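PDB 1NRF: regulatory protein BlaR1 from Bacillus licheniformis, which probably senses beta-lactam antibiotics at the cell surface through its extracellular C-terminal domain, where acylation of a serine starts a signal to the cytoplasm. Local coordinates for residues T26-F31 with A244-S249; S63-F68 with H130-I135; H85-G90 with N99-L104. One frame throughout, in Å; residues are numbered along the deposited sequence.

Contact 1 of 3, residues T26-F31 with A244-S249; sequences TFFDKF and AEIALS
I246 is held among F27, F28 and F31: its CG2 turns to the F28 ring, its CG1 to the F31 ring and to the backbone carbonyl of F27. The CG2 methyl stands over the centre of the F28 ring, 3.8 Å from the centroid and 13° off the ring normal, a CH-pi contact made straight onto the face. On its other branch, I246 CG1 lies 3.5 Å from F31 CD2 and 3.7 Å from F27 O. The fork is set by the first torsion: with CG1 anti to the carbonyl carbon (chi1 -67°) and CG2 anti to the backbone N, one branch serves F31 and the other F28. The far end of the F31 ring reaches E245, its CZ 3.6 Å from E245 CB, and the two side chains cross at about a right angle.

One turn further along, S249 OG comes within 3.0 Å of F27 CD1. That hydroxyl donates to I246 O over 2.8 Å, a bond that gives its proton a partner within the helix while the oxygen lies beside the F27 ring.

Outside the pair, F27 and F28 also lie on I250 of helix 239-253, and the F28 ring meets that of Y50. F28 and I246 both pack on I232 of strand 225-234, which places the short helix 25-29 against the C-terminal helix 239-253 at the sheet.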
ATOM      1  N   THR A  26     -14.583 -16.180   7.230  1.00 45.14           N
ATOM      2  CA  THR A  26     -15.917 -15.592   7.116  1.00 45.39           C
ATOM      3  C   THR A  26     -15.910 -14.125   6.679  1.00 44.21           C
ATOM      4  O   THR A  26     -16.830 -13.669   5.993  1.00 41.60           O
ATOM      5  CB  THR A  26     -16.692 -15.732   8.451  1.00 47.38           C
ATOM      6  OG1 THR A  26     -15.872 -15.273   9.536  1.00 49.70           O
ATOM      7  CG2 THR A  26     -17.077 -17.186   8.694  1.00 47.92           C
ATOM      8  N   PHE A  27     -14.879 -13.387   7.077  1.00 43.30           N
ATOM      9  CA  PHE A  27     -14.774 -11.988   6.693  1.00 43.48           C
ATOM     10  C   PHE A  27     -14.437 -11.898   5.208  1.00 42.75           C
ATOM     11  O   PHE A  27     -14.860 -10.970   4.522  1.00 44.20           O
ATOM     12  CB  PHE A  27     -13.706 -11.283   7.529  1.00 44.46           C
ATOM     13  CG  PHE A  27     -14.098 -11.092   8.962  1.00 44.44           C
ATOM     14  CD1 PHE A  27     -15.061 -10.151   9.311  1.00 45.95           C
ATOM     15  CD2 PHE A  27     -13.535 -11.875   9.960  1.00 44.26           C
ATOM     16  CE1 PHE A  27     -15.458  -9.996  10.636  1.00 45.92           C
ATOM     17  CE2 PHE A  27     -13.924 -11.730  11.283  1.00 45.04           C
ATOM     18  CZ  PHE A  27     -14.888 -10.789  11.622  1.00 45.96           C
ATOM     19  N   PHE A  28     -13.678 -12.871   4.718  1.00 41.27           N
ATOM     20  CA  PHE A  28     -13.310 -12.916   3.306  1.00 40.72           C
ATOM     21  C   PHE A  28     -14.482 -13.486   2.498  1.00 41.71           C
ATOM     22  O   PHE A  28     -14.739 -13.062   1.369  1.00 42.10           O
ATOM     23  CB  PHE A  28     -12.058 -13.780   3.115  1.00 37.12           C
ATOM     24  CG  PHE A  28     -10.785 -13.121   3.584  1.00 34.78           C
ATOM     25  CD1 PHE A  28      -9.847 -12.654   2.663  1.00 31.92           C
ATOM     26  CD2 PHE A  28     -10.529 -12.948   4.944  1.00 35.14           C
ATOM     27  CE1 PHE A  28      -8.682 -12.028   3.083  1.00 28.98           C
ATOM     28  CE2 PHE A  28      -9.360 -12.317   5.375  1.00 31.40           C
ATOM     29  CZ  PHE A  28      -8.437 -11.858   4.442  1.00 31.24           C
ATOM     30  N   ASP A  29     -15.199 -14.436   3.095  1.00 41.46           N
ATOM     31  CA  ASP A  29     -16.351 -15.071   2.456  1.00 40.64           C
ATOM     32  C   ASP A  29     -17.422 -14.052   2.081  1.00 39.82           C
ATOM     33  O   ASP A  29     -18.086 -14.194   1.055  1.00 37.95           O
ATOM     34  CB  ASP A  29     -16.988 -16.099   3.401  1.00 42.51           C
ATOM     35  CG  ASP A  29     -16.050 -17.230   3.766  1.00 44.07           C
ATOM     36  OD1 ASP A  29     -16.349 -17.942   4.749  1.00 44.19           O
ATOM     37  OD2 ASP A  29     -15.023 -17.415   3.076  1.00 46.85           O
ATOM     38  N   LYS A  30     -17.596 -13.039   2.927  1.00 41.34           N
ATOM     39  CA  LYS A  30     -18.604 -12.000   2.703  1.00 42.56           C
ATOM     40  C   LYS A  30     -18.463 -11.298   1.360  1.00 41.53           C
ATOM     41  O   LYS A  30     -19.434 -10.766   0.829  1.00 42.32           O
ATOM     42  CB  LYS A  30     -18.565 -10.947   3.819  1.00 44.97           C
ATOM     43  CG  LYS A  30     -18.948 -11.472   5.204  1.00 49.31           C
ATOM     44  CD  LYS A  30     -19.597 -10.383   6.064  1.00 51.34           C
ATOM     45  CE  LYS A  30     -18.649  -9.217   6.388  1.00 55.57           C
ATOM     46  NZ  LYS A  30     -17.601  -9.552   7.405  1.00 56.81           N
ATOM     47  N   PHE A  31     -17.252 -11.305   0.814  1.00 41.63           N
ATOM     48  CA  PHE A  31     -16.984 -10.660  -0.464  1.00 40.91           C
ATOM     49  C   PHE A  31     -16.617 -11.663  -1.545  1.00 40.71           C
ATOM     50  O   PHE A  31     -15.997 -11.308  -2.548  1.00 41.15           O
ATOM     51  CB  PHE A  31     -15.874  -9.624  -0.282  1.00 37.58           C
ATOM     52  CG  PHE A  31     -16.271  -8.491   0.617  1.00 38.59           C
ATOM     53  CD1 PHE A  31     -16.961  -7.395   0.109  1.00 38.69           C
ATOM     54  CD2 PHE A  31     -16.039  -8.558   1.990  1.00 38.37           C
ATOM     55  CE1 PHE A  31     -17.423  -6.388   0.951  1.00 40.32           C
ATOM     56  CE2 PHE A  31     -16.496  -7.560   2.841  1.00 38.83           C
ATOM     57  CZ  PHE A  31     -17.191  -6.471   2.321  1.00 39.04           C
ATOM     58  N   ALA A 244     -10.204  -3.538   1.423  1.00 26.96           N
ATOM     59  CA  ALA A 244     -10.189  -2.528   2.470  1.00 28.04           C
ATOM     60  C   ALA A 244     -11.308  -2.858   3.449  1.00 29.17           C
ATOM     61  O   ALA A 244     -11.099  -2.888   4.666  1.00 27.24           O
ATOM     62  CB  ALA A 244     -10.396  -1.148   1.876  1.00 27.21           C
ATOM     63  N   GLU A 245     -12.494  -3.116   2.904  1.00 29.91           N
ATOM     64  CA  GLU A 245     -13.646  -3.466   3.721  1.00 32.75           C
ATOM     65  C   GLU A 245     -13.348  -4.680   4.593  1.00 31.51           C
ATOM     66  O   GLU A 245     -13.691  -4.693   5.771  1.00 33.68           O
ATOM     67  CB  GLU A 245     -14.875  -3.734   2.845  1.00 35.55           C
ATOM     68  CG  GLU A 245     -15.490  -2.471   2.249  1.00 44.19           C
ATOM     69  CD  GLU A 245     -17.021  -2.482   2.288  1.00 51.07           C
ATOM     70  OE1 GLU A 245     -17.588  -2.691   3.389  1.00 53.63           O
ATOM     71  OE2 GLU A 245     -17.658  -2.272   1.227  1.00 53.19           O
ATOM     72  N   ILE A 246     -12.708  -5.695   4.021  1.00 29.63           N
ATOM     73  CA  ILE A 246     -12.357  -6.895   4.770  1.00 28.58           C
ATOM     74  C   ILE A 246     -11.402  -6.546   5.918  1.00 28.96           C
ATOM     75  O   ILE A 246     -11.667  -6.858   7.081  1.00 28.62           O
ATOM     76  CB  ILE A 246     -11.683  -7.934   3.861  1.00 28.44           C
ATOM     77  CG1 ILE A 246     -12.692  -8.458   2.840  1.00 29.34           C
ATOM     78  CG2 ILE A 246     -11.112  -9.068   4.697  1.00 29.41           C
ATOM     79  CD1 ILE A 246     -12.097  -9.381   1.777  1.00 30.62           C
ATOM     80  N   ALA A 247     -10.291  -5.897   5.588  1.00 27.91           N
ATOM     81  CA  ALA A 247      -9.315  -5.507   6.603  1.00 28.38           C
ATOM     82  C   ALA A 247      -9.988  -4.722   7.720  1.00 27.80           C
ATOM     83  O   ALA A 247      -9.705  -4.930   8.897  1.00 29.16           O
ATOM     84  CB  ALA A 247      -8.213  -4.651   5.978  1.00 24.68           C
ATOM     85  N   LEU A 248     -10.873  -3.816   7.327  1.00 27.75           N
ATOM     86  CA  LEU A 248     -11.595  -2.955   8.255  1.00 30.13           C
ATOM     87  C   LEU A 248     -12.563  -3.695   9.181  1.00 30.32           C
ATOM     88  O   LEU A 248     -12.693  -3.343  10.348  1.00 31.45           O
ATOM     89  CB  LEU A 248     -12.335  -1.871   7.463  1.00 29.22           C
ATOM     90  CG  LEU A 248     -11.832  -0.430   7.607  1.00 30.62           C
ATOM     91  CD1 LEU A 248     -10.344  -0.379   7.899  1.00 28.77           C
ATOM     92  CD2 LEU A 248     -12.170   0.319   6.332  1.00 31.35           C
ATOM     93  N   SER A 249     -13.237  -4.717   8.669  1.00 31.54           N
ATOM     94  CA  SER A 249     -14.155  -5.476   9.498  1.00 33.93           C
ATOM     95  C   SER A 249     -13.311  -6.250  10.498  1.00 34.15           C
ATOM     96  O   SER A 249     -13.637  -6.310  11.683  1.00 35.06           O
ATOM     97  CB  SER A 249     -14.986  -6.441   8.655  1.00 34.42           C
ATOM     98  OG  SER A 249     -14.192  -7.489   8.134  1.00 40.07           O
TER

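Contact 2 of 3, residues S63-F68 with H130-I135; sequences STYKVF and HYLKSI
Y65 and F68 face Y131, L132 and I135 across two well-separated backbones, whose closest CA atoms, those of F68 and L132, are 9.2 Å apart; the 3-10 turn 63-65 leads toward helix 66-76, and helix 125-134 ends near F68. Long side chains therefore span most of the gap. The Y65 ring extends toward the second helix because CG is anti to the backbone N (chi1 -178°), and its hydroxyl slips between two neighbours: OH lies 3.3 Å from L132 CD2 and 3.6 Å from Y131 CD2, where it sits in the plane of the Y131 ring at its edge. Y65 and Y131 run past each other in opposite directions, each phenol oxygen carried toward the other's segment. Y131 OH in turn comes to 2.9 Å from F68 O, and its side chain crosses that of F68 at about a right angle. Just past the end of helix 125-134, I135 CD1 touches F68 CD2 at 3.5 Å. Y137 adds edge-to-face contacts to both Y65 and F68, giving a buried cluster of aromatic rings with L132 and I135 at its margin.

Away from these rings, K66 NZ donates to S63 OG over 2.7 Å. S63 and K66 match the SxxK motif of penicillin-binding proteins and serine beta-lactamases, set at the start of a helix, consistent with S63 being the acylated serine. The contact thus packs the back of the active-site helix onto helix 125-134 of the all-helical part of this penicillin-recognising fold.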
ATOM      1  N   SER A  63      -1.401  -0.299  -6.983  1.00 25.19           N
ATOM      2  CA  SER A  63      -1.422   1.015  -6.340  1.00 25.97           C
ATOM      3  C   SER A  63      -0.860   1.094  -4.911  1.00 27.08           C
ATOM      4  O   SER A  63      -0.669   2.193  -4.408  1.00 26.43           O
ATOM      5  CB  SER A  63      -2.832   1.595  -6.331  1.00 26.26           C
ATOM      6  OG  SER A  63      -3.124   2.237  -7.547  1.00 24.42           O
ATOM      7  N   THR A  64      -0.601  -0.038  -4.249  1.00 26.81           N
ATOM      8  CA  THR A  64      -0.046   0.038  -2.888  1.00 26.81           C
ATOM      9  C   THR A  64       1.359   0.619  -2.939  1.00 26.67           C
ATOM     10  O   THR A  64       1.836   1.211  -1.972  1.00 25.45           O
ATOM     11  CB  THR A  64       0.047  -1.361  -2.161  1.00 26.87           C
ATOM     12  OG1 THR A  64       0.995  -2.213  -2.824  1.00 22.11           O
ATOM     13  CG2 THR A  64      -1.309  -2.024  -2.112  1.00 23.79           C
ATOM     14  N   TYR A  65       2.005   0.461  -4.087  1.00 25.94           N
ATOM     15  CA  TYR A  65       3.369   0.927  -4.261  1.00 27.63           C
ATOM     16  C   TYR A  65       3.517   2.458  -4.387  1.00 28.60           C
ATOM     17  O   TYR A  65       4.613   3.003  -4.206  1.00 28.55           O
ATOM     18  CB  TYR A  65       3.979   0.226  -5.486  1.00 28.16           C
ATOM     19  CG  TYR A  65       5.403   0.618  -5.724  1.00 27.45           C
ATOM     20  CD1 TYR A  65       6.414   0.146  -4.893  1.00 26.66           C
ATOM     21  CD2 TYR A  65       5.730   1.547  -6.708  1.00 25.91           C
ATOM     22  CE1 TYR A  65       7.713   0.596  -5.022  1.00 27.97           C
ATOM     23  CE2 TYR A  65       7.027   2.007  -6.854  1.00 28.97           C
ATOM     24  CZ  TYR A  65       8.017   1.530  -6.002  1.00 29.38           C
ATOM     25  OH  TYR A  65       9.301   1.995  -6.112  1.00 28.01           O
ATOM     26  N   LYS A  66       2.418   3.142  -4.700  1.00 28.43           N
ATOM     27  CA  LYS A  66       2.426   4.597  -4.853  1.00 29.65           C
ATOM     28  C   LYS A  66       3.004   5.337  -3.633  1.00 31.32           C
ATOM     29  O   LYS A  66       3.540   6.441  -3.755  1.00 32.12           O
ATOM     30  CB  LYS A  66       1.008   5.099  -5.129  1.00 30.42           C
ATOM     31  CG  LYS A  66       0.495   4.872  -6.546  1.00 28.74           C
ATOM     32  CD  LYS A  66      -0.951   5.347  -6.627  1.00 28.91           C
ATOM     33  CE  LYS A  66      -1.491   5.357  -8.042  1.00 27.63           C
ATOM     34  NZ  LYS A  66      -1.500   4.020  -8.656  1.00 24.79           N
ATOM     35  N   VAL A  67       2.889   4.725  -2.459  1.00 31.63           N
ATOM     36  CA  VAL A  67       3.417   5.308  -1.230  1.00 31.47           C
ATOM     37  C   VAL A  67       4.931   5.489  -1.356  1.00 30.50           C
ATOM     38  O   VAL A  67       5.474   6.542  -1.018  1.00 28.37           O
ATOM     39  CB  VAL A  67       3.114   4.395  -0.003  1.00 32.65           C
ATOM     40  CG1 VAL A  67       3.799   4.932   1.240  1.00 34.26           C
ATOM     41  CG2 VAL A  67       1.602   4.306   0.225  1.00 33.65           C
ATOM     42  N   PHE A  68       5.603   4.461  -1.855  1.00 30.50           N
ATOM     43  CA  PHE A  68       7.048   4.524  -2.004  1.00 33.75           C
ATOM     44  C   PHE A  68       7.438   5.272  -3.267  1.00 35.28           C
ATOM     45  O   PHE A  68       8.508   5.865  -3.338  1.00 35.84           O
ATOM     46  CB  PHE A  68       7.646   3.116  -1.991  1.00 33.63           C
ATOM     47  CG  PHE A  68       7.497   2.418  -0.671  1.00 31.88           C
ATOM     48  CD1 PHE A  68       6.313   1.762  -0.342  1.00 32.63           C
ATOM     49  CD2 PHE A  68       8.516   2.467   0.270  1.00 29.36           C
ATOM     50  CE1 PHE A  68       6.147   1.168   0.907  1.00 30.77           C
ATOM     51  CE2 PHE A  68       8.360   1.876   1.523  1.00 31.34           C
ATOM     52  CZ  PHE A  68       7.170   1.224   1.841  1.00 30.57           C
ATOM     53  N   HIS A 130      17.706   1.320  -8.570  1.00 36.36           N
ATOM     54  CA  HIS A 130      18.579   1.618  -7.438  1.00 36.29           C
ATOM     55  C   HIS A 130      17.748   1.740  -6.162  1.00 35.69           C
ATOM     56  O   HIS A 130      18.133   1.240  -5.095  1.00 35.34           O
ATOM     57  CB  HIS A 130      19.324   2.931  -7.697  1.00 39.78           C
ATOM     58  CG  HIS A 130      20.162   3.390  -6.545  1.00 46.58           C
ATOM     59  ND1 HIS A 130      21.334   2.760  -6.177  1.00 48.92           N
ATOM     60  CD2 HIS A 130      19.985   4.402  -5.662  1.00 48.83           C
ATOM     61  CE1 HIS A 130      21.840   3.366  -5.115  1.00 49.41           C
ATOM     62  NE2 HIS A 130      21.040   4.364  -4.783  1.00 49.95           N
ATOM     63  N   TYR A 131      16.608   2.411  -6.292  1.00 34.54           N
ATOM     64  CA  TYR A 131      15.683   2.645  -5.186  1.00 34.47           C
ATOM     65  C   TYR A 131      15.130   1.354  -4.591  1.00 33.08           C
ATOM     66  O   TYR A 131      15.223   1.126  -3.383  1.00 30.76           O
ATOM     67  CB  TYR A 131      14.529   3.531  -5.667  1.00 35.85           C
ATOM     68  CG  TYR A 131      13.543   3.927  -4.589  1.00 37.97           C
ATOM     69  CD1 TYR A 131      13.947   4.689  -3.492  1.00 36.82           C
ATOM     70  CD2 TYR A 131      12.196   3.563  -4.680  1.00 37.55           C
ATOM     71  CE1 TYR A 131      13.036   5.085  -2.517  1.00 35.99           C
ATOM     72  CE2 TYR A 131      11.277   3.952  -3.713  1.00 36.99           C
ATOM     73  CZ  TYR A 131      11.703   4.717  -2.635  1.00 37.42           C
ATOM     74  OH  TYR A 131      10.791   5.139  -1.695  1.00 38.51           O
ATOM     75  N   LEU A 132      14.556   0.511  -5.445  1.00 33.04           N
ATOM     76  CA  LEU A 132      13.988  -0.751  -4.994  1.00 33.37           C
ATOM     77  C   LEU A 132      15.037  -1.534  -4.214  1.00 33.72           C
ATOM     78  O   LEU A 132      14.708  -2.271  -3.287  1.00 33.12           O
ATOM     79  CB  LEU A 132      13.489  -1.572  -6.178  1.00 31.11           C
ATOM     80  CG  LEU A 132      12.368  -0.953  -7.006  1.00 34.38           C
ATOM     81  CD1 LEU A 132      12.089  -1.837  -8.222  1.00 33.98           C
ATOM     82  CD2 LEU A 132      11.120  -0.788  -6.143  1.00 33.44           C
ATOM     83  N   LYS A 133      16.300  -1.378  -4.598  1.00 33.03           N
ATOM     84  CA  LYS A 133      17.366  -2.067  -3.893  1.00 34.42           C
ATOM     85  C   LYS A 133      17.670  -1.339  -2.591  1.00 34.28           C
ATOM     86  O   LYS A 133      17.882  -1.978  -1.560  1.00 34.98           O
ATOM     87  CB  LYS A 133      18.628  -2.153  -4.750  1.00 35.11           C
ATOM     88  CG  LYS A 133      18.560  -3.200  -5.841  1.00 39.71           C
ATOM     89  CD  LYS A 133      19.861  -3.259  -6.633  1.00 43.32           C
ATOM     90  CE  LYS A 133      19.772  -4.298  -7.750  1.00 46.52           C
ATOM     91  NZ  LYS A 133      21.047  -4.427  -8.526  1.00 47.95           N
ATOM     92  N   SER A 134      17.667  -0.004  -2.628  1.00 32.47           N
ATOM     93  CA  SER A 134      17.967   0.760  -1.426  1.00 32.05           C
ATOM     94  C   SER A 134      16.985   0.485  -0.281  1.00 29.89           C
ATOM     95  O   SER A 134      17.349   0.587   0.882  1.00 30.75           O
ATOM     96  CB  SER A 134      18.050   2.275  -1.735  1.00 33.10           C
ATOM     97  OG  SER A 134      16.794   2.864  -2.052  1.00 33.61           O
ATOM     98  N   ILE A 135      15.745   0.134  -0.594  1.00 29.42           N
ATOM     99  CA  ILE A 135      14.781  -0.151   0.468  1.00 29.12           C
ATOM    100  C   ILE A 135      14.368  -1.620   0.462  1.00 30.67           C
ATOM    101  O   ILE A 135      13.453  -2.017   1.194  1.00 31.45           O
ATOM    102  CB  ILE A 135      13.503   0.719   0.346  1.00 27.24           C
ATOM    103  CG1 ILE A 135      12.773   0.398  -0.960  1.00 26.61           C
ATOM    104  CG2 ILE A 135      13.867   2.195   0.446  1.00 26.46           C
ATOM    105  CD1 ILE A 135      11.418   1.073  -1.092  1.00 25.97           C
TER

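Contact 3 of 3, residues H85-G90 with N99-L104; sequences HMTWDG and NQDQDL
W88 lays its indole flat on the backbone of N99 and Q100. W88 CB is 3.7 Å from Q100 O, and CG lies over Q100 N and C. Next, W88 CD1 comes to 3.2 Å from the carbonyl carbon of Q100, and NE1 to 3.3 Å from Q100 CA. The ring system covers the N99-Q100 peptide, with N99 C and Q100 N both 3.3 Å above the plane and over its centre. CE3 and CZ3 lie over N99 CA. At the far rim W88 CZ2 meets N99 O. There too, W88 CH2 touches N99 CB at 3.4 Å. A first torsion of 75°, which places CG between the backbone N and the carbonyl carbon, folds the indole over the facing segment 99-104; G90 CA lies over the opposite face. N99 OD1 accepts a hydrogen bond from the backbone N of Y93.

Beyond the indole the two runs continue antiparallel, joined by a single bridge: M86 N donates to Q102 O over 3.1 Å, and Q102 N returns a bond to M86 O over 3.2 Å. D101 OD1 accepts a weak hydrogen bond from W88 N. H85 bends back over the bridge, one ring face toward Q102 O and its NE2 3.4 Å from D101 CB.

This surface loop is thus closed mostly through backbone hydrogen bonds and the packing of the indole face on a peptide group. With H85 NE2 and D101 OD1 near but not in contact, any attraction between them would probably be modest and dependent on the histidine's protonation.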
ATOM      1  N   HIS A  85       1.565  19.971  -7.983  1.00 53.04           N
ATOM      2  CA  HIS A  85       0.537  20.073  -9.012  1.00 52.87           C
ATOM      3  C   HIS A  85       1.052  19.556 -10.348  1.00 51.93           C
ATOM      4  O   HIS A  85       2.223  19.726 -10.679  1.00 51.83           O
ATOM      5  CB  HIS A  85       0.062  21.525  -9.160  1.00 53.60           C
ATOM      6  CG  HIS A  85      -1.065  21.688 -10.132  1.00 55.05           C
ATOM      7  ND1 HIS A  85      -0.867  21.779 -11.494  1.00 56.30           N
ATOM      8  CD2 HIS A  85      -2.405  21.709  -9.944  1.00 54.87           C
ATOM      9  CE1 HIS A  85      -2.038  21.845 -12.103  1.00 56.32           C
ATOM     10  NE2 HIS A  85      -2.987  21.804 -11.185  1.00 56.58           N
ATOM     11  N   MET A  86       0.168  18.931 -11.114  1.00 51.22           N
ATOM     12  CA  MET A  86       0.543  18.363 -12.399  1.00 51.78           C
ATOM     13  C   MET A  86      -0.664  18.397 -13.340  1.00 53.29           C
ATOM     14  O   MET A  86      -1.591  17.596 -13.206  1.00 53.26           O
ATOM     15  CB  MET A  86       1.019  16.919 -12.176  1.00 49.91           C
ATOM     16  CG  MET A  86       1.723  16.258 -13.346  1.00 48.53           C
ATOM     17  SD  MET A  86       2.237  14.549 -12.990  1.00 43.79           S
ATOM     18  CE  MET A  86       3.560  14.815 -11.825  1.00 44.28           C
ATOM     19  N   THR A  87      -0.661  19.335 -14.283  1.00 55.14           N
ATOM     20  CA  THR A  87      -1.763  19.450 -15.239  1.00 56.16           C
ATOM     21  C   THR A  87      -1.873  18.175 -16.066  1.00 56.68           C
ATOM     22  O   THR A  87      -0.868  17.540 -16.389  1.00 55.34           O
ATOM     23  CB  THR A  87      -1.570  20.655 -16.201  1.00 57.02           C
ATOM     24  OG1 THR A  87      -1.570  21.876 -15.448  1.00 56.53           O
ATOM     25  CG2 THR A  87      -2.691  20.703 -17.239  1.00 55.54           C
ATOM     26  N   TRP A  88      -3.097  17.801 -16.413  1.00 58.82           N
ATOM     27  CA  TRP A  88      -3.289  16.591 -17.187  1.00 61.54           C
ATOM     28  C   TRP A  88      -3.431  16.838 -18.692  1.00 61.78           C
ATOM     29  O   TRP A  88      -4.095  17.777 -19.136  1.00 60.06           O
ATOM     30  CB  TRP A  88      -4.493  15.807 -16.652  1.00 63.12           C
ATOM     31  CG  TRP A  88      -5.807  16.381 -17.006  1.00 63.78           C
ATOM     32  CD1 TRP A  88      -6.278  17.614 -16.676  1.00 64.77           C
ATOM     33  CD2 TRP A  88      -6.837  15.744 -17.770  1.00 64.26           C
ATOM     34  NE1 TRP A  88      -7.544  17.790 -17.190  1.00 65.82           N
ATOM     35  CE2 TRP A  88      -7.911  16.657 -17.866  1.00 64.37           C
ATOM     36  CE3 TRP A  88      -6.956  14.490 -18.383  1.00 63.61           C
ATOM     37  CZ2 TRP A  88      -9.090  16.357 -18.552  1.00 64.86           C
ATOM     38  CZ3 TRP A  88      -8.127  14.191 -19.064  1.00 64.63           C
ATOM     39  CH2 TRP A  88      -9.180  15.124 -19.141  1.00 65.50           C
ATOM     40  N   ASP A  89      -2.777  15.967 -19.455  1.00 62.36           N
ATOM     41  CA  ASP A  89      -2.766  16.009 -20.909  1.00 62.74           C
ATOM     42  C   ASP A  89      -4.115  16.444 -21.455  1.00 62.78           C
ATOM     43  O   ASP A  89      -4.289  17.566 -21.926  1.00 63.13           O
ATOM     44  CB  ASP A  89      -2.439  14.618 -21.457  1.00 62.27           C
ATOM     45  CG  ASP A  89      -1.534  13.822 -20.532  1.00 63.22           C
ATOM     46  OD1 ASP A  89      -1.964  13.483 -19.403  1.00 61.28           O
ATOM     47  OD2 ASP A  89      -0.389  13.538 -20.941  1.00 62.97           O
ATOM     48  N   GLY A  90      -5.066  15.524 -21.378  1.00 62.53           N
ATOM     49  CA  GLY A  90      -6.405  15.761 -21.873  1.00 61.92           C
ATOM     50  C   GLY A  90      -6.928  14.386 -22.218  1.00 61.75           C
ATOM     51  O   GLY A  90      -8.046  14.221 -22.708  1.00 61.96           O
ATOM     52  N   ASN A  99      -9.109  12.209 -15.042  1.00 54.29           N
ATOM     53  CA  ASN A  99      -9.308  13.247 -16.056  1.00 54.90           C
ATOM     54  C   ASN A  99      -9.443  14.681 -15.544  1.00 54.68           C
ATOM     55  O   ASN A  99     -10.448  15.355 -15.805  1.00 53.20           O
ATOM     56  CB  ASN A  99     -10.532  12.888 -16.904  1.00 54.70           C
ATOM     57  CG  ASN A  99     -10.452  11.482 -17.472  1.00 55.58           C
ATOM     58  OD1 ASN A  99      -9.510  11.142 -18.179  1.00 57.88           O
ATOM     59  ND2 ASN A  99     -11.442  10.657 -17.159  1.00 56.70           N
ATOM     60  N   GLN A 100      -8.418  15.144 -14.834  1.00 54.50           N
ATOM     61  CA  GLN A 100      -8.393  16.496 -14.288  1.00 55.69           C
ATOM     62  C   GLN A 100      -7.045  16.779 -13.646  1.00 55.53           C
ATOM     63  O   GLN A 100      -6.266  15.861 -13.400  1.00 55.16           O
ATOM     64  CB  GLN A 100      -9.512  16.676 -13.264  1.00 57.28           C
ATOM     65  CG  GLN A 100      -9.703  15.491 -12.339  1.00 60.49           C
ATOM     66  CD  GLN A 100     -10.970  15.603 -11.519  1.00 63.35           C
ATOM     67  OE1 GLN A 100     -11.059  16.426 -10.605  1.00 64.82           O
ATOM     68  NE2 GLN A 100     -11.971  14.781 -11.851  1.00 63.61           N
ATOM     69  N   ASP A 101      -6.762  18.054 -13.391  1.00 55.63           N
ATOM     70  CA  ASP A 101      -5.492  18.428 -12.777  1.00 55.33           C
ATOM     71  C   ASP A 101      -5.305  17.688 -11.460  1.00 53.47           C
ATOM     72  O   ASP A 101      -6.147  17.742 -10.562  1.00 52.77           O
ATOM     73  CB  ASP A 101      -5.417  19.946 -12.567  1.00 56.85           C
ATOM     74  CG  ASP A 101      -5.318  20.712 -13.884  1.00 58.77           C
ATOM     75  OD1 ASP A 101      -4.498  20.312 -14.738  1.00 56.67           O
ATOM     76  OD2 ASP A 101      -6.051  21.713 -14.062  1.00 60.61           O
ATOM     77  N   GLN A 102      -4.189  16.981 -11.353  1.00 51.71           N
ATOM     78  CA  GLN A 102      -3.919  16.206 -10.159  1.00 48.82           C
ATOM     79  C   GLN A 102      -2.971  16.868  -9.187  1.00 47.07           C
ATOM     80  O   GLN A 102      -2.300  17.850  -9.495  1.00 45.89           O
ATOM     81  CB  GLN A 102      -3.378  14.825 -10.538  1.00 48.46           C
ATOM     82  CG  GLN A 102      -4.389  13.959 -11.264  1.00 49.09           C
ATOM     83  CD  GLN A 102      -5.558  13.545 -10.386  1.00 48.35           C
ATOM     84  OE1 GLN A 102      -6.609  13.139 -10.885  1.00 49.09           O
ATOM     85  NE2 GLN A 102      -5.375  13.632  -9.076  1.00 48.39           N
ATOM     86  N   ASP A 103      -2.937  16.291  -7.997  1.00 46.01           N
ATOM     87  CA  ASP A 103      -2.099  16.757  -6.911  1.00 44.47           C
ATOM     88  C   ASP A 103      -1.535  15.482  -6.286  1.00 43.05           C
ATOM     89  O   ASP A 103      -2.094  14.410  -6.496  1.00 42.35           O
ATOM     90  CB  ASP A 103      -2.973  17.500  -5.905  1.00 44.90           C
ATOM     91  CG  ASP A 103      -2.176  18.312  -4.935  1.00 44.13           C
ATOM     92  OD1 ASP A 103      -2.792  18.950  -4.060  1.00 45.18           O
ATOM     93  OD2 ASP A 103      -0.935  18.321  -5.050  1.00 47.18           O
ATOM     94  N   LEU A 104      -0.432  15.578  -5.550  1.00 42.55           N
ATOM     95  CA  LEU A 104       0.115  14.386  -4.901  1.00 42.14           C
ATOM     96  C   LEU A 104      -0.995  13.797  -4.039  1.00 41.20           C
ATOM     97  O   LEU A 104      -1.287  12.608  -4.115  1.00 40.35           O
ATOM     98  CB  LEU A 104       1.313  14.732  -4.008  1.00 40.88           C
ATOM     99  CG  LEU A 104       1.771  13.622  -3.050  1.00 38.58           C
ATOM    100  CD1 LEU A 104       2.368  12.452  -3.836  1.00 35.49           C
ATOM    101  CD2 LEU A 104       2.791  14.193  -2.073  1.00 36.15           C
TER

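Contact 1 joins regions near the two ends of the modelled chain; contact 2 falls within that span, and contact 3 lies within the span of contact 2, between helices 66-76 and 104-110. Contacts 1 and 2 are on opposite sides of the chain's centre, their own centres 27 Å apart, the first at the sheet with helix 239-253 and the second among the helices. Contact 3 lies 22 Å from contact 2, centre to centre, and at their nearest atoms the two are about 6 Å apart. The Q102 side chain is about 12 Å from that of S63, so this loop is not in contact with the probable acylation site, though not far from it, whereas contact 1 lies away from it.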